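Local coordinates for protein inositol-3-phosphate synthase (Caenorhabditis elegans, PDB 1VKO) that binds nicotinamide-adenine-dinucleotide on a Rossmann-type parallel sheet and belongs to the myo-inositol-1-phosphate synthase family, at residues A[155-160]-A[192-197]; A[79-84]-A[244-249]. One frame throughout, in Å; residues are numbered along the deposited sequence.

How the interactions relate
Both interactions lie on one Rossmann-type parallel sheet, their centres about 8 Å apart. Strand 154-159 forms one edge of it, strand 77-82 comes next and strand 242-247 follows, so 79-84 is sandwiched between 155-160 and 244-249. Along the chain, interaction 1 is nested inside the long loop that interaction 2 closes. Backbone hydrogen bonds probably join them directly, Leu79 N to Ile155 O and Leu81 N to Ser157 O. Interaction 2 builds the middle of the sheet, whereas interaction 1 pins an irregular segment to its edge. Both end at nicotinamide-adenine-dinucleotide, where the C-terminal ends of neighbouring strands and the 192-197 loop form part of its pocket.

Interaction 1: A[155-160]-A[192-197]; sequences IISGWD and VPLPSI. With NAD (nicotinamide-adenine-dinucleotide), chain G.
Ser157 makes the first, marginal touch, its OG lying 4.5 Å from Leu194 CD1 as the edge strand reaches the 192-197 loop. At Gly158 the backbones join: Leu194 N donates to Gly158 O at 3.1 Å, in the carbonyl plane. Gly158 has backbone angles (phi 155°) of a kind open chiefly to glycine. Trp159 pairs with Leu194 in a single beta bridge. With CG anti to its carbonyl carbon (chi1 -54°), the indole sets CD1 3.4 Å from Leu194 CB, while Pro195 O lies at the ring edge, 3.3 Å from the same CD1. Next to CD1, Trp159 NE1 is hydrogen-bonded to Asp230 OD2 of helix 220-238, and Phe285 meets the indole edge-to-face. Asp160 completes the bridge through its backbone: N donates to Leu194 O over 2.9 Å, nearly straight at 167°. Its CB rests against Pro193 CB, and from there the carboxylate turns to nicotinamide-adenine-dinucleotide. Asp160 OD2 accepts a hydrogen bond of 2.7 Å from ribose O3B of the cofactor, and Asp160 OD1 one from O2B whose very short length is doubtful, so the two oxygens clasp the vicinal diol. Gly85 N and Ser162 N also bond to OD2 and OD1 respectively, fixing the group's rotation. From the loop, Ser196 OG donates to adenine N1A at 2.9 Å, and Ile197 O receives a weak bond from N6A. An acidic residue just past the C-terminal end of the sheet's second strand in chain order, gripping both adenosine ribose hydroxyls, is the classic signature of NAD-binding Rossmann folds. Here its negative charge would probably disfavour a phosphate on O2B, while the loop reads the adenine edge through one donor and one acceptor.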
ATOM      1  N   ILE A 155      27.857  -8.886  30.078  1.00 24.71           N
ATOM      2  CA  ILE A 155      29.199  -8.525  29.630  1.00 26.34           C
ATOM      3  C   ILE A 155      29.412  -9.114  28.245  1.00 24.85           C
ATOM      4  O   ILE A 155      29.285 -10.330  28.065  1.00 30.68           O
ATOM      5  CB  ILE A 155      30.268  -9.138  30.582  1.00 27.30           C
ATOM      6  CG1 ILE A 155      30.263  -8.473  31.971  1.00 34.30           C
ATOM      7  CG2 ILE A 155      31.638  -9.016  29.962  1.00 21.26           C
ATOM      8  CD1 ILE A 155      29.517  -9.260  33.064  1.00 37.19           C
ATOM      9  N   ILE A 156      29.812  -8.296  27.280  1.00 21.53           N
ATOM     10  CA  ILE A 156      29.863  -8.751  25.898  1.00 18.35           C
ATOM     11  C   ILE A 156      31.218  -8.635  25.183  1.00 16.35           C
ATOM     12  O   ILE A 156      31.785  -7.570  25.093  1.00 22.25           O
ATOM     13  CB  ILE A 156      28.798  -8.018  25.079  1.00 18.67           C
ATOM     14  CG1 ILE A 156      27.395  -8.283  25.624  1.00 18.54           C
ATOM     15  CG2 ILE A 156      28.947  -8.350  23.589  1.00 15.91           C
ATOM     16  CD1 ILE A 156      26.273  -7.627  24.781  1.00 24.53           C
ATOM     17  N   SER A 157      31.715  -9.740  24.652  1.00 11.10           N
ATOM     18  CA  SER A 157      32.800  -9.717  23.696  1.00 12.21           C
ATOM     19  C   SER A 157      32.373 -10.529  22.439  1.00 15.59           C
ATOM     20  O   SER A 157      31.173 -10.797  22.237  1.00 15.03           O
ATOM     21  CB  SER A 157      34.032 -10.345  24.327  1.00 15.07           C
ATOM     22  OG  SER A 157      35.139 -10.216  23.455  1.00 25.66           O
ATOM     23  N   GLY A 158      33.347 -10.898  21.616  1.00 14.60           N
ATOM     24  CA  GLY A 158      33.144 -11.788  20.526  1.00 18.12           C
ATOM     25  C   GLY A 158      34.143 -11.620  19.410  1.00 20.54           C
ATOM     26  O   GLY A 158      35.223 -11.066  19.611  1.00 18.81           O
ATOM     27  N   TRP A 159      33.764 -12.102  18.219  1.00 20.58           N
ATOM     28  CA  TRP A 159      34.704 -12.204  17.110  1.00 20.73           C
ATOM     29  C   TRP A 159      34.222 -11.567  15.819  1.00 20.04           C
ATOM     30  O   TRP A 159      33.029 -11.523  15.542  1.00 23.53           O
ATOM     31  CB  TRP A 159      34.976 -13.647  16.806  1.00 20.15           C
ATOM     32  CG  TRP A 159      35.438 -14.490  17.951  1.00 25.22           C
ATOM     33  CD1 TRP A 159      36.733 -14.795  18.283  1.00 12.38           C
ATOM     34  CD2 TRP A 159      34.606 -15.200  18.870  1.00 18.59           C
ATOM     35  NE1 TRP A 159      36.745 -15.628  19.377  1.00 16.20           N
ATOM     36  CE2 TRP A 159      35.457 -15.889  19.759  1.00 23.04           C
ATOM     37  CE3 TRP A 159      33.217 -15.298  19.057  1.00 13.12           C
ATOM     38  CZ2 TRP A 159      34.964 -16.692  20.801  1.00 15.82           C
ATOM     39  CZ3 TRP A 159      32.732 -16.111  20.055  1.00 12.56           C
ATOM     40  CH2 TRP A 159      33.606 -16.792  20.931  1.00 13.90           C
ATOM     41  N   ASP A 160      35.157 -11.113  15.004  1.00 18.56           N
ATOM     42  CA  ASP A 160      34.783 -10.644  13.701  1.00 22.26           C
ATOM     43  C   ASP A 160      35.916 -10.761  12.725  1.00 24.26           C
ATOM     44  O   ASP A 160      37.029 -10.406  13.066  1.00 22.73           O
ATOM     45  CB  ASP A 160      34.299  -9.208  13.750  1.00 23.91           C
ATOM     46  CG  ASP A 160      33.241  -8.914  12.672  1.00 21.01           C
ATOM     47  OD1 ASP A 160      33.520  -9.107  11.488  1.00 33.07           O
ATOM     48  OD2 ASP A 160      32.097  -8.511  12.928  1.00 22.19           O
ATOM     49  N   VAL A 192      37.748  -3.832  19.854  1.00 28.80           N
ATOM     50  CA  VAL A 192      38.119  -4.410  18.576  1.00 29.74           C
ATOM     51  C   VAL A 192      37.883  -5.907  18.714  1.00 31.65           C
ATOM     52  O   VAL A 192      38.462  -6.531  19.604  1.00 33.97           O
ATOM     53  CB  VAL A 192      39.591  -4.137  18.242  1.00 28.53           C
ATOM     54  CG1 VAL A 192      40.006  -4.940  17.006  1.00 34.96           C
ATOM     55  CG2 VAL A 192      39.808  -2.642  17.989  1.00 24.31           C
ATOM     56  N   PRO A 193      37.030  -6.484  17.863  1.00 32.02           N
ATOM     57  CA  PRO A 193      36.693  -7.909  17.971  1.00 29.97           C
ATOM     58  C   PRO A 193      37.898  -8.805  17.771  1.00 26.87           C
ATOM     59  O   PRO A 193      38.813  -8.445  17.038  1.00 24.16           O
ATOM     60  CB  PRO A 193      35.727  -8.117  16.808  1.00 29.00           C
ATOM     61  CG  PRO A 193      35.159  -6.759  16.543  1.00 31.38           C
ATOM     62  CD  PRO A 193      36.309  -5.834  16.743  1.00 28.98           C
ATOM     63  N   LEU A 194      37.885  -9.962  18.431  1.00 25.27           N
ATOM     64  CA  LEU A 194      38.897 -11.006  18.220  1.00 23.96           C
ATOM     65  C   LEU A 194      38.854 -11.516  16.769  1.00 24.68           C
ATOM     66  O   LEU A 194      37.844 -11.407  16.106  1.00 23.56           O
ATOM     67  CB  LEU A 194      38.708 -12.150  19.237  1.00 23.64           C
ATOM     68  CG  LEU A 194      38.560 -11.757  20.724  1.00 22.42           C
ATOM     69  CD1 LEU A 194      38.146 -12.933  21.563  1.00 16.67           C
ATOM     70  CD2 LEU A 194      39.826 -11.176  21.266  1.00 23.47           C
ATOM     71  N   PRO A 195      39.970 -12.002  16.245  1.00 25.11           N
ATOM     72  CA  PRO A 195      39.956 -12.613  14.912  1.00 21.49           C
ATOM     73  C   PRO A 195      39.150 -13.890  14.881  1.00 20.86           C
ATOM     74  O   PRO A 195      39.017 -14.565  15.902  1.00 21.99           O
ATOM     75  CB  PRO A 195      41.439 -12.865  14.605  1.00 23.83           C
ATOM     76  CG  PRO A 195      42.143 -12.753  15.886  1.00 20.80           C
ATOM     77  CD  PRO A 195      41.322 -11.926  16.830  1.00 21.11           C
ATOM     78  N   SER A 196      38.535 -14.175  13.739  1.00 19.79           N
ATOM     79  CA  SER A 196      37.646 -15.320  13.647  1.00 21.02           C
ATOM     80  C   SER A 196      38.109 -16.322  12.619  1.00 19.98           C
ATOM     81  O   SER A 196      39.106 -16.121  11.931  1.00 17.49           O
ATOM     82  CB  SER A 196      36.220 -14.876  13.286  1.00 20.52           C
ATOM     83  OG  SER A 196      35.282 -15.742  13.899  1.00 18.58           O
ATOM     84  N   ILE A 197      37.336 -17.396  12.506  1.00 23.99           N
ATOM     85  CA  ILE A 197      37.532 -18.432  11.510  1.00 22.64           C
ATOM     86  C   ILE A 197      36.909 -17.848  10.265  1.00 24.90           C
ATOM     87  O   ILE A 197      35.803 -17.330  10.333  1.00 28.70           O
ATOM     88  CB  ILE A 197      36.764 -19.678  11.963  1.00 22.64           C
ATOM     89  CG1 ILE A 197      37.262 -20.125  13.322  1.00 24.71           C
ATOM     90  CG2 ILE A 197      36.884 -20.830  10.970  1.00 20.92           C
ATOM     91  CD1 ILE A 197      36.397 -21.191  13.932  1.00 36.86           C
TER
HETATM   92  PA  NAD G 601      26.181  -7.626   9.145  1.00 25.23           P
HETATM   93  O1A NAD G 601      26.896  -7.819   7.894  1.00 15.07           O
HETATM   94  O2A NAD G 601      26.113  -6.183   9.429  1.00 18.41           O
HETATM   95  O5B NAD G 601      26.937  -8.468  10.256  1.00 28.60           O
HETATM   96  C5B NAD G 601      27.745  -9.548   9.896  1.00 24.71           C
HETATM   97  C4B NAD G 601      29.086  -9.361  10.582  1.00 16.86           C
HETATM   98  O4B NAD G 601      29.649 -10.634  10.806  1.00 27.42           O
HETATM   99  C3B NAD G 601      30.063  -8.599   9.732  1.00 19.58           C
HETATM  100  O3B NAD G 601      30.809  -7.831  10.663  1.00 17.06           O
HETATM  101  C2B NAD G 601      31.015  -9.621   9.179  1.00 17.79           C
HETATM  102  O2B NAD G 601      32.305  -9.026   9.315  1.00 24.24           O
HETATM  103  C1B NAD G 601      30.907 -10.744  10.206  1.00 17.26           C
HETATM  104  N9A NAD G 601      31.238 -12.138   9.816  1.00 16.04           N
HETATM  105  C8A NAD G 601      31.011 -12.805   8.650  1.00 29.17           C
HETATM  106  N7A NAD G 601      31.517 -14.053   8.770  1.00 22.19           N
HETATM  107  C5A NAD G 601      32.074 -14.223   9.984  1.00 27.77           C
HETATM  108  C6A NAD G 601      32.759 -15.279  10.610  1.00 32.19           C
HETATM  109  N6A NAD G 601      33.043 -16.443  10.002  1.00 28.02           N
HETATM  110  N1A NAD G 601      33.233 -15.092  11.883  1.00 14.67           N
HETATM  111  C2A NAD G 601      33.072 -13.895  12.519  1.00 25.60           C
HETATM  112  N3A NAD G 601      32.444 -12.876  11.878  1.00 14.80           N
HETATM  113  C4A NAD G 601      31.933 -13.014  10.637  1.00 27.36           C
HETATM  114  O3  NAD G 601      24.708  -8.302   9.115  1.00 18.80           O
HETATM  115  PN  NAD G 601      23.699  -8.071  10.325  1.00 17.82           P
HETATM  116  O1N NAD G 601      24.520  -7.763  11.525  1.00 34.71           O
HETATM  117  O2N NAD G 601      22.694  -7.104   9.878  1.00 16.31           O
HETATM  118  O5D NAD G 601      23.058  -9.525  10.652  1.00 21.97           O
HETATM  119  C5D NAD G 601      23.880 -10.673  10.777  1.00 24.86           C
HETATM  120  C4D NAD G 601      23.141 -12.007  10.560  1.00 24.67           C
HETATM  121  O4D NAD G 601      21.937 -12.026  11.287  1.00 27.08           O
HETATM  122  C3D NAD G 601      22.772 -12.291   9.099  1.00 23.94           C
HETATM  123  O3D NAD G 601      22.992 -13.649   8.839  1.00 29.51           O
HETATM  124  C2D NAD G 601      21.274 -12.128   9.081  1.00 31.80           C
HETATM  125  O2D NAD G 601      20.585 -12.943   8.145  1.00 36.09           O
HETATM  126  C1D NAD G 601      20.919 -12.567  10.475  1.00 28.92           C
HETATM  127  N1N NAD G 601      19.569 -12.067  10.710  1.00 25.40           N
HETATM  128  C2N NAD G 601      19.332 -10.728  10.708  1.00 13.40           C
HETATM  129  C3N NAD G 601      18.045 -10.282  10.904  1.00 19.34           C
HETATM  130  C7N NAD G 601      17.904  -8.853  11.271  1.00 25.56           C
HETATM  131  O7N NAD G 601      19.106  -8.105  11.260  1.00 31.73           O
HETATM  132  N7N NAD G 601      16.705  -8.360  11.605  1.00 25.15           N
HETATM  133  C4N NAD G 601      16.986 -11.184  11.122  1.00 16.31           C
HETATM  134  C5N NAD G 601      17.245 -12.537  11.102  1.00 15.55           C
HETATM  135  C6N NAD G 601      18.558 -12.980  10.883  1.00 18.21           C

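Interaction 2: A[79-84]-A[244-249]; sequences LLLVGL and IVLWTA. With NAD (nicotinamide-adenine-dinucleotide), chain G.
Val82 packs at a slant against Trp247 on the sheet face they share with Leu80 and Val245, Val82 CG1 reaching 3.7 Å from Trp247 CZ3 of the six-membered ring. That methyl, anti to the backbone N of Val82 (chi1 -166°), also packs 3.5 Å from adenine C2A of nicotinamide-adenine-dinucleotide. Behind this pair, Leu80 CD1 leans on Val245 CG2. On the other face Leu81 and Leu246 run alongside each other, with Leu81 CD2 3.8 Å from Leu246 CB; Leu79 CD1 bridges Ile244 CG2 and Leu246 CB. A parallel ladder fixes these pairs: Leu80 N donates to Ile244 O, Leu246 N to Leu80 O, Val82 N to Leu246 O and Thr248 N to Val82 O, each spanning 2.8 Å. The N-H...O angle of the last bond, from Thr248 N to Val82 O, falls to 147° as the strands give way to loops. There Gly83, which has no side chain, brings its CA to 3.7 Å from Ala249 CB. Gly83 CA also comes within 3.2 Å of O4B in the adenosine ribose of the cofactor. Ala249 CB covers one face of the Trp247 ring, offset toward its rim, and Ala249 O accepts a hydrogen bond from cofactor O3D. A water lies within bonding range of both Gly83 O and Thr248 O. Farther out, Phe285 of helix 281-291 packs against both Val82 and Trp247. Strand 154-159 borders 79-84, with Trp159 touching Leu80 and Val82, while strand 295-298 flanks 244-249, Ile297 against Ile244 and Leu246, Tyr296 against Val245 and Trp247. The contact thus joins the first and third chain-order strands at the centre of the Rossmann sheet.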
ATOM      1  N   LEU A  79      28.299 -12.717  27.286  1.00 20.06           N
ATOM      2  CA  LEU A  79      27.793 -13.057  25.938  1.00 21.09           C
ATOM      3  C   LEU A  79      28.842 -12.794  24.880  1.00 18.22           C
ATOM      4  O   LEU A  79      29.408 -11.674  24.792  1.00 15.57           O
ATOM      5  CB  LEU A  79      26.464 -12.307  25.596  1.00 20.76           C
ATOM      6  CG  LEU A  79      25.833 -12.463  24.186  1.00 24.07           C
ATOM      7  CD1 LEU A  79      25.376 -13.891  23.948  1.00 18.25           C
ATOM      8  CD2 LEU A  79      24.652 -11.542  23.991  1.00 22.03           C
ATOM      9  N   LEU A  80      29.078 -13.825  24.068  1.00 17.09           N
ATOM     10  CA  LEU A  80      30.046 -13.752  22.996  1.00 18.90           C
ATOM     11  C   LEU A  80      29.381 -13.812  21.637  1.00 19.02           C
ATOM     12  O   LEU A  80      28.776 -14.843  21.266  1.00 18.40           O
ATOM     13  CB  LEU A  80      31.049 -14.916  23.087  1.00 17.49           C
ATOM     14  CG  LEU A  80      32.022 -14.989  24.244  1.00 16.79           C
ATOM     15  CD1 LEU A  80      32.433 -16.446  24.493  1.00 10.48           C
ATOM     16  CD2 LEU A  80      33.214 -14.118  23.952  1.00 24.84           C
ATOM     17  N   LEU A  81      29.535 -12.753  20.845  1.00 20.45           N
ATOM     18  CA  LEU A  81      28.824 -12.745  19.557  1.00 19.12           C
ATOM     19  C   LEU A  81      29.760 -13.024  18.441  1.00 17.68           C
ATOM     20  O   LEU A  81      30.845 -12.436  18.358  1.00 24.22           O
ATOM     21  CB  LEU A  81      28.095 -11.420  19.325  1.00 18.28           C
ATOM     22  CG  LEU A  81      27.162 -10.936  20.448  1.00 21.74           C
ATOM     23  CD1 LEU A  81      26.518  -9.592  20.178  1.00 21.17           C
ATOM     24  CD2 LEU A  81      26.084 -11.963  20.697  1.00  8.51           C
ATOM     25  N   VAL A  82      29.352 -13.915  17.569  1.00 19.60           N
ATOM     26  CA  VAL A  82      30.071 -14.076  16.314  1.00 18.34           C
ATOM     27  C   VAL A  82      29.471 -13.107  15.331  1.00 21.89           C
ATOM     28  O   VAL A  82      28.236 -13.051  15.149  1.00 22.63           O
ATOM     29  CB  VAL A  82      30.039 -15.507  15.802  1.00 14.17           C
ATOM     30  CG1 VAL A  82      31.074 -15.683  14.701  1.00 12.70           C
ATOM     31  CG2 VAL A  82      30.295 -16.479  16.967  1.00 13.64           C
ATOM     32  N   GLY A  83      30.342 -12.320  14.717  1.00 24.39           N
ATOM     33  CA  GLY A  83      29.900 -11.155  13.967  1.00 22.48           C
ATOM     34  C   GLY A  83      29.723  -9.979  14.925  1.00 22.95           C
ATOM     35  O   GLY A  83      28.788  -9.219  14.803  1.00 25.80           O
ATOM     36  N   LEU A  84      30.619  -9.825  15.890  1.00 23.13           N
ATOM     37  CA  LEU A  84      30.503  -8.756  16.909  1.00 18.86           C
ATOM     38  C   LEU A  84      30.527  -7.373  16.301  1.00 21.71           C
ATOM     39  O   LEU A  84      29.943  -6.442  16.864  1.00 24.30           O
ATOM     40  CB  LEU A  84      31.610  -8.856  17.963  1.00 16.30           C
ATOM     41  CG  LEU A  84      31.725  -7.748  19.033  1.00 13.64           C
ATOM     42  CD1 LEU A  84      30.558  -7.801  20.035  1.00 13.02           C
ATOM     43  CD2 LEU A  84      33.052  -7.795  19.816  1.00 16.67           C
ATOM     44  N   ILE A 244      27.308 -17.529  27.191  1.00 20.76           N
ATOM     45  CA  ILE A 244      26.468 -17.809  26.041  1.00 21.24           C
ATOM     46  C   ILE A 244      27.211 -17.314  24.810  1.00 22.00           C
ATOM     47  O   ILE A 244      27.755 -16.195  24.808  1.00 18.98           O
ATOM     48  CB  ILE A 244      25.092 -17.110  26.150  1.00 21.01           C
ATOM     49  CG1 ILE A 244      24.354 -17.566  27.385  1.00 14.93           C
ATOM     50  CG2 ILE A 244      24.210 -17.383  24.872  1.00 24.98           C
ATOM     51  CD1 ILE A 244      23.430 -16.455  27.976  1.00 21.03           C
ATOM     52  N   VAL A 245      27.260 -18.174  23.790  1.00 22.09           N
ATOM     53  CA  VAL A 245      27.795 -17.826  22.502  1.00 21.62           C
ATOM     54  C   VAL A 245      26.651 -17.724  21.493  1.00 25.48           C
ATOM     55  O   VAL A 245      25.742 -18.575  21.456  1.00 24.88           O
ATOM     56  CB  VAL A 245      28.789 -18.863  22.025  1.00 25.99           C
ATOM     57  CG1 VAL A 245      29.088 -18.673  20.468  1.00  8.62           C
ATOM     58  CG2 VAL A 245      30.039 -18.792  22.887  1.00  9.63           C
ATOM     59  N   LEU A 246      26.689 -16.683  20.671  1.00 25.14           N
ATOM     60  CA  LEU A 246      25.569 -16.425  19.772  1.00 22.64           C
ATOM     61  C   LEU A 246      26.062 -15.960  18.414  1.00 23.45           C
ATOM     62  O   LEU A 246      26.880 -15.021  18.309  1.00 22.76           O
ATOM     63  CB  LEU A 246      24.603 -15.397  20.397  1.00 22.65           C
ATOM     64  CG  LEU A 246      23.317 -15.055  19.654  1.00 23.34           C
ATOM     65  CD1 LEU A 246      22.130 -14.738  20.633  1.00 14.94           C
ATOM     66  CD2 LEU A 246      23.578 -13.899  18.671  1.00 11.78           C
ATOM     67  N   TRP A 247      25.559 -16.633  17.380  1.00 20.86           N
ATOM     68  CA  TRP A 247      25.906 -16.336  16.019  1.00 21.00           C
ATOM     69  C   TRP A 247      25.002 -15.245  15.419  1.00 21.36           C
ATOM     70  O   TRP A 247      23.775 -15.434  15.209  1.00 21.04           O
ATOM     71  CB  TRP A 247      25.809 -17.617  15.177  1.00 23.04           C
ATOM     72  CG  TRP A 247      26.204 -17.385  13.756  1.00 19.94           C
ATOM     73  CD1 TRP A 247      25.454 -16.781  12.776  1.00 30.30           C
ATOM     74  CD2 TRP A 247      27.458 -17.721  13.152  1.00 21.99           C
ATOM     75  NE1 TRP A 247      26.171 -16.722  11.604  1.00 25.33           N
ATOM     76  CE2 TRP A 247      27.404 -17.288  11.802  1.00 21.45           C
ATOM     77  CE3 TRP A 247      28.642 -18.336  13.619  1.00 23.19           C
ATOM     78  CZ2 TRP A 247      28.471 -17.475  10.908  1.00 14.75           C
ATOM     79  CZ3 TRP A 247      29.709 -18.472  12.751  1.00 21.93           C
ATOM     80  CH2 TRP A 247      29.606 -18.066  11.395  1.00 29.77           C
ATOM     81  N   THR A 248      25.631 -14.129  15.102  1.00 17.08           N
ATOM     82  CA  THR A 248      24.996 -13.034  14.407  1.00 16.82           C
ATOM     83  C   THR A 248      25.986 -12.465  13.372  1.00 21.90           C
ATOM     84  O   THR A 248      26.043 -11.251  13.133  1.00 22.58           O
ATOM     85  CB  THR A 248      24.478 -11.938  15.399  1.00 19.05           C
ATOM     86  OG1 THR A 248      23.899 -10.865  14.651  1.00 22.28           O
ATOM     87  CG2 THR A 248      25.621 -11.243  16.217  1.00  7.28           C
ATOM     88  N   ALA A 249      26.771 -13.366  12.776  1.00 19.74           N
ATOM     89  CA  ALA A 249      27.589 -13.083  11.596  1.00 20.82           C
ATOM     90  C   ALA A 249      26.849 -13.452  10.281  1.00 19.54           C
ATOM     91  O   ALA A 249      25.711 -13.853  10.302  1.00 22.09           O
ATOM     92  CB  ALA A 249      28.910 -13.857  11.702  1.00 20.78           C
TER
HETATM   93  PA  NAD G 601      26.181  -7.626   9.145  1.00 25.23           P
HETATM   94  O1A NAD G 601      26.896  -7.819   7.894  1.00 15.07           O
HETATM   95  O2A NAD G 601      26.113  -6.183   9.429  1.00 18.41           O
HETATM   96  O5B NAD G 601      26.937  -8.468  10.256  1.00 28.60           O
HETATM   97  C5B NAD G 601      27.745  -9.548   9.896  1.00 24.71           C
HETATM   98  C4B NAD G 601      29.086  -9.361  10.582  1.00 16.86           C
HETATM   99  O4B NAD G 601      29.649 -10.634  10.806  1.00 27.42           O
HETATM  100  C3B NAD G 601      30.063  -8.599   9.732  1.00 19.58           C
HETATM  101  O3B NAD G 601      30.809  -7.831  10.663  1.00 17.06           O
HETATM  102  C2B NAD G 601      31.015  -9.621   9.179  1.00 17.79           C
HETATM  103  O2B NAD G 601      32.305  -9.026   9.315  1.00 24.24           O
HETATM  104  C1B NAD G 601      30.907 -10.744  10.206  1.00 17.26           C
HETATM  105  N9A NAD G 601      31.238 -12.138   9.816  1.00 16.04           N
HETATM  106  C8A NAD G 601      31.011 -12.805   8.650  1.00 29.17           C
HETATM  107  N7A NAD G 601      31.517 -14.053   8.770  1.00 22.19           N
HETATM  108  C5A NAD G 601      32.074 -14.223   9.984  1.00 27.77           C
HETATM  109  C6A NAD G 601      32.759 -15.279  10.610  1.00 32.19           C
HETATM  110  N6A NAD G 601      33.043 -16.443  10.002  1.00 28.02           N
HETATM  111  N1A NAD G 601      33.233 -15.092  11.883  1.00 14.67           N
HETATM  112  C2A NAD G 601      33.072 -13.895  12.519  1.00 25.60           C
HETATM  113  N3A NAD G 601      32.444 -12.876  11.878  1.00 14.80           N
HETATM  114  C4A NAD G 601      31.933 -13.014  10.637  1.00 27.36           C
HETATM  115  O3  NAD G 601      24.708  -8.302   9.115  1.00 18.80           O
HETATM  116  PN  NAD G 601      23.699  -8.071  10.325  1.00 17.82           P
HETATM  117  O1N NAD G 601      24.520  -7.763  11.525  1.00 34.71           O
HETATM  118  O2N NAD G 601      22.694  -7.104   9.878  1.00 16.31           O
HETATM  119  O5D NAD G 601      23.058  -9.525  10.652  1.00 21.97           O
HETATM  120  C5D NAD G 601      23.880 -10.673  10.777  1.00 24.86           C
HETATM  121  C4D NAD G 601      23.141 -12.007  10.560  1.00 24.67           C
HETATM  122  O4D NAD G 601      21.937 -12.026  11.287  1.00 27.08           O
HETATM  123  C3D NAD G 601      22.772 -12.291   9.099  1.00 23.94           C
HETATM  124  O3D NAD G 601      22.992 -13.649   8.839  1.00 29.51           O
HETATM  125  C2D NAD G 601      21.274 -12.128   9.081  1.00 31.80           C
HETATM  126  O2D NAD G 601      20.585 -12.943   8.145  1.00 36.09           O
HETATM  127  C1D NAD G 601      20.919 -12.567  10.475  1.00 28.92           C
HETATM  128  N1N NAD G 601      19.569 -12.067  10.710  1.00 25.40           N
HETATM  129  C2N NAD G 601      19.332 -10.728  10.708  1.00 13.40           C
HETATM  130  C3N NAD G 601      18.045 -10.282  10.904  1.00 19.34           C
HETATM  131  C7N NAD G 601      17.904  -8.853  11.271  1.00 25.56           C
HETATM  132  O7N NAD G 601      19.106  -8.105  11.260  1.00 31.73           O
HETATM  133  N7N NAD G 601      16.705  -8.360  11.605  1.00 25.15           N
HETATM  134  C4N NAD G 601      16.986 -11.184  11.122  1.00 16.31           C
HETATM  135  C5N NAD G 601      17.245 -12.537  11.102  1.00 15.55           C
HETATM  136  C6N NAD G 601      18.558 -12.980  10.883  1.00 18.21           C
HETATM  137  O   HOH W   1      26.542  -8.573  13.644  1.00 22.29           O